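Local coordinates for glycine betaine/carnitine/choline ABC transporter%2C ATP-binding protein%2C putative (Staphylococcus aureus, PDB 5IIP) that is probably the ATP-binding subunit of the osmolyte uptake system OpuC, which the second messenger c-di-AMP inhibits, probably through the CBS domains of this subunit, at residues N54-I59 and D66-V71. Sequence-based numbering, arbitrary orientation.
Sequences NDAVHI and DTIFVV
Ile68 reaches from the strand to the helix as a branched side chain whose two arms meet different residues one helical turn apart. Its longer arm ends in CD1, which lies 3.6 Å from Ala56 CB and 4.0 Å from Ala56 CA, so the methyl sits against the helix backbone itself, consistent with the small alanine side chain allowing a close approach. The shorter arm, CG2, faces Ile59 CG2 at 4.5 Å, a looser methyl-to-methyl approach. The torsions explain this division of labour: chi1 of 48° tucks CG1 between the backbone N and the carbonyl carbon and leaves CG2 anti to that carbon, beside the backbone N, and an extended chi2 of -177° then carries CD1 straight out to the alanine. The CA-CB bonds of Ala56, Ile59 and Ile68 all lead toward the other segment, and the closest CA pair, Ala56 and Ile68, stands 7.7 Å apart. No hydrogen bond crosses between 54-59 and 66-71; the union is wholly apolar, and Ala56 and Ile68 are buried. Ile47 on strand 46-48 touches both Ala56 and Ile59, while Ile45 meets Ile59 and Ile68, extending the same hydrophobic layer. Phe69, next along the strand, packs on Leu137, Leu140 and Pro129 of the second CBS motif, and its ring meets that of Phe80. One strand thus serves two layers, the principle this example illustrates. Strand 46-48, helix 53-63 and strand 67-71 form a beta-alpha-beta unit, which strand 77-82 and helix 83-90 extend to the beta-alpha-beta-beta-alpha order characteristic of a CBS motif.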
ATOM      1  N   ASN D  54      -9.413  18.230   7.090  1.00 43.75           N
ATOM      2  CA  ASN D  54      -9.566  18.773   8.406  1.00 42.28           C
ATOM      3  C   ASN D  54     -10.490  17.911   9.220  1.00 40.55           C
ATOM      4  O   ASN D  54     -10.287  17.744  10.380  1.00 41.49           O
ATOM      5  CB  ASN D  54      -9.968  20.224   8.357  1.00 49.38           C
ATOM      6  CG  ASN D  54      -8.792  21.121   8.110  1.00 52.93           C
ATOM      7  OD1 ASN D  54      -7.823  21.061   8.821  1.00 48.85           O
ATOM      8  ND2 ASN D  54      -8.872  21.949   7.098  1.00 62.77           N
ATOM      9  N   ASP D  55     -11.504  17.350   8.597  1.00 40.82           N
ATOM     10  CA  ASP D  55     -12.428  16.463   9.283  1.00 42.06           C
ATOM     11  C   ASP D  55     -11.703  15.229   9.774  1.00 42.29           C
ATOM     12  O   ASP D  55     -11.991  14.747  10.826  1.00 40.31           O
ATOM     13  CB  ASP D  55     -13.603  16.054   8.392  1.00 39.55           C
ATOM     14  CG  ASP D  55     -14.587  17.166   8.153  1.00 47.56           C
ATOM     15  OD1 ASP D  55     -14.875  17.925   9.074  1.00 45.74           O
ATOM     16  OD2 ASP D  55     -15.085  17.273   7.039  1.00 41.77           O
ATOM     17  N   ALA D  56     -10.775  14.736   8.965  1.00 39.36           N
ATOM     18  CA  ALA D  56      -9.973  13.565   9.254  1.00 41.29           C
ATOM     19  C   ALA D  56      -9.108  13.776  10.443  1.00 40.49           C
ATOM     20  O   ALA D  56      -8.905  12.900  11.225  1.00 39.24           O
ATOM     21  CB  ALA D  56      -9.122  13.183   8.074  1.00 44.01           C
ATOM     22  N   VAL D  57      -8.580  14.963  10.553  1.00 40.85           N
ATOM     23  CA  VAL D  57      -7.785  15.332  11.691  1.00 43.20           C
ATOM     24  C   VAL D  57      -8.632  15.280  12.974  1.00 45.90           C
ATOM     25  O   VAL D  57      -8.177  14.808  13.969  1.00 45.34           O
ATOM     26  CB  VAL D  57      -7.178  16.730  11.460  1.00 45.72           C
ATOM     27  CG1 VAL D  57      -6.863  17.472  12.730  1.00 47.57           C
ATOM     28  CG2 VAL D  57      -5.940  16.638  10.613  1.00 46.42           C
ATOM     29  N   HIS D  58      -9.857  15.782  12.948  1.00 46.24           N
ATOM     30  CA  HIS D  58     -10.698  15.787  14.124  1.00 53.27           C
ATOM     31  C   HIS D  58     -11.056  14.433  14.592  1.00 50.08           C
ATOM     32  O   HIS D  58     -11.068  14.170  15.765  1.00 48.69           O
ATOM     33  CB  HIS D  58     -11.985  16.573  13.883  1.00 51.77           C
ATOM     34  CG  HIS D  58     -11.751  18.008  13.567  1.00 45.21           C
ATOM     35  ND1 HIS D  58     -12.395  18.656  12.542  1.00 45.96           N
ATOM     36  CD2 HIS D  58     -10.911  18.914  14.113  1.00 40.66           C
ATOM     37  CE1 HIS D  58     -11.973  19.903  12.479  1.00 43.00           C
ATOM     38  NE2 HIS D  58     -11.060  20.080  13.410  1.00 41.84           N
ATOM     39  N   ILE D  59     -11.366  13.575  13.650  1.00 48.53           N
ATOM     40  CA  ILE D  59     -11.767  12.216  13.940  1.00 46.06           C
ATOM     41  C   ILE D  59     -10.683  11.434  14.602  1.00 52.32           C
ATOM     42  O   ILE D  59     -10.938  10.628  15.451  1.00 54.28           O
ATOM     43  CB  ILE D  59     -12.193  11.514  12.669  1.00 50.16           C
ATOM     44  CG1 ILE D  59     -13.377  12.251  12.102  1.00 47.22           C
ATOM     45  CG2 ILE D  59     -12.547  10.081  12.924  1.00 52.44           C
ATOM     46  CD1 ILE D  59     -14.021  11.573  10.954  1.00 47.15           C
ATOM     47  N   ASP D  66      -4.016   6.203  14.995  1.00 58.32           N
ATOM     48  CA  ASP D  66      -2.989   6.491  14.000  1.00 58.54           C
ATOM     49  C   ASP D  66      -3.457   6.715  12.574  1.00 54.84           C
ATOM     50  O   ASP D  66      -2.923   7.549  11.907  1.00 57.21           O
ATOM     51  N   THR D  67      -4.425   5.967  12.090  1.00 49.17           N
ATOM     52  CA  THR D  67      -4.993   6.248  10.786  1.00 49.83           C
ATOM     53  C   THR D  67      -6.441   5.780  10.650  1.00 51.62           C
ATOM     54  O   THR D  67      -6.966   5.054  11.458  1.00 50.50           O
ATOM     55  N   ILE D  68      -7.066   6.259   9.597  1.00 46.16           N
ATOM     56  CA  ILE D  68      -8.437   6.001   9.335  1.00 45.79           C
ATOM     57  C   ILE D  68      -8.636   5.457   7.961  1.00 42.18           C
ATOM     58  O   ILE D  68      -7.858   5.652   7.078  1.00 36.70           O
ATOM     59  CB  ILE D  68      -9.248   7.296   9.437  1.00 45.17           C
ATOM     60  CG1 ILE D  68      -8.575   8.381   8.659  1.00 43.34           C
ATOM     61  CG2 ILE D  68      -9.331   7.776  10.849  1.00 46.57           C
ATOM     62  CD1 ILE D  68      -9.256   9.698   8.745  1.00 46.64           C
ATOM     63  N   PHE D  69      -9.751   4.802   7.812  1.00 44.65           N
ATOM     64  CA  PHE D  69     -10.138   4.218   6.578  1.00 39.06           C
ATOM     65  C   PHE D  69     -11.297   4.933   5.919  1.00 39.22           C
ATOM     66  O   PHE D  69     -12.265   5.234   6.537  1.00 37.53           O
ATOM     67  CB  PHE D  69     -10.489   2.787   6.837  1.00 40.09           C
ATOM     68  CG  PHE D  69      -9.397   2.031   7.424  1.00 41.33           C
ATOM     69  CD1 PHE D  69      -8.480   1.433   6.639  1.00 41.43           C
ATOM     70  CD2 PHE D  69      -9.265   1.966   8.755  1.00 46.39           C
ATOM     71  CE1 PHE D  69      -7.447   0.753   7.175  1.00 50.19           C
ATOM     72  CE2 PHE D  69      -8.235   1.288   9.314  1.00 50.98           C
ATOM     73  CZ  PHE D  69      -7.320   0.674   8.519  1.00 51.00           C
ATOM     74  N   VAL D  70     -11.155   5.183   4.635  1.00 39.53           N
ATOM     75  CA  VAL D  70     -12.150   5.825   3.836  1.00 34.88           C
ATOM     76  C   VAL D  70     -13.094   4.833   3.212  1.00 34.40           C
ATOM     77  O   VAL D  70     -12.681   3.909   2.608  1.00 34.68           O
ATOM     78  CB  VAL D  70     -11.496   6.599   2.707  1.00 34.68           C
ATOM     79  CG1 VAL D  70     -12.486   7.442   1.952  1.00 35.97           C
ATOM     80  CG2 VAL D  70     -10.417   7.467   3.242  1.00 38.82           C
ATOM     81  N   VAL D  71     -14.377   5.060   3.368  1.00 36.21           N
ATOM     82  CA  VAL D  71     -15.378   4.213   2.797  1.00 36.25           C
ATOM     83  C   VAL D  71     -16.402   5.083   2.153  1.00 40.01           C
ATOM     84  O   VAL D  71     -16.464   6.234   2.431  1.00 37.54           O
ATOM     85  CB  VAL D  71     -16.109   3.385   3.831  1.00 40.06           C
ATOM     86  CG1 VAL D  71     -15.223   2.342   4.420  1.00 41.00           C
ATOM     87  CG2 VAL D  71     -16.660   4.256   4.904  1.00 40.52           C
TER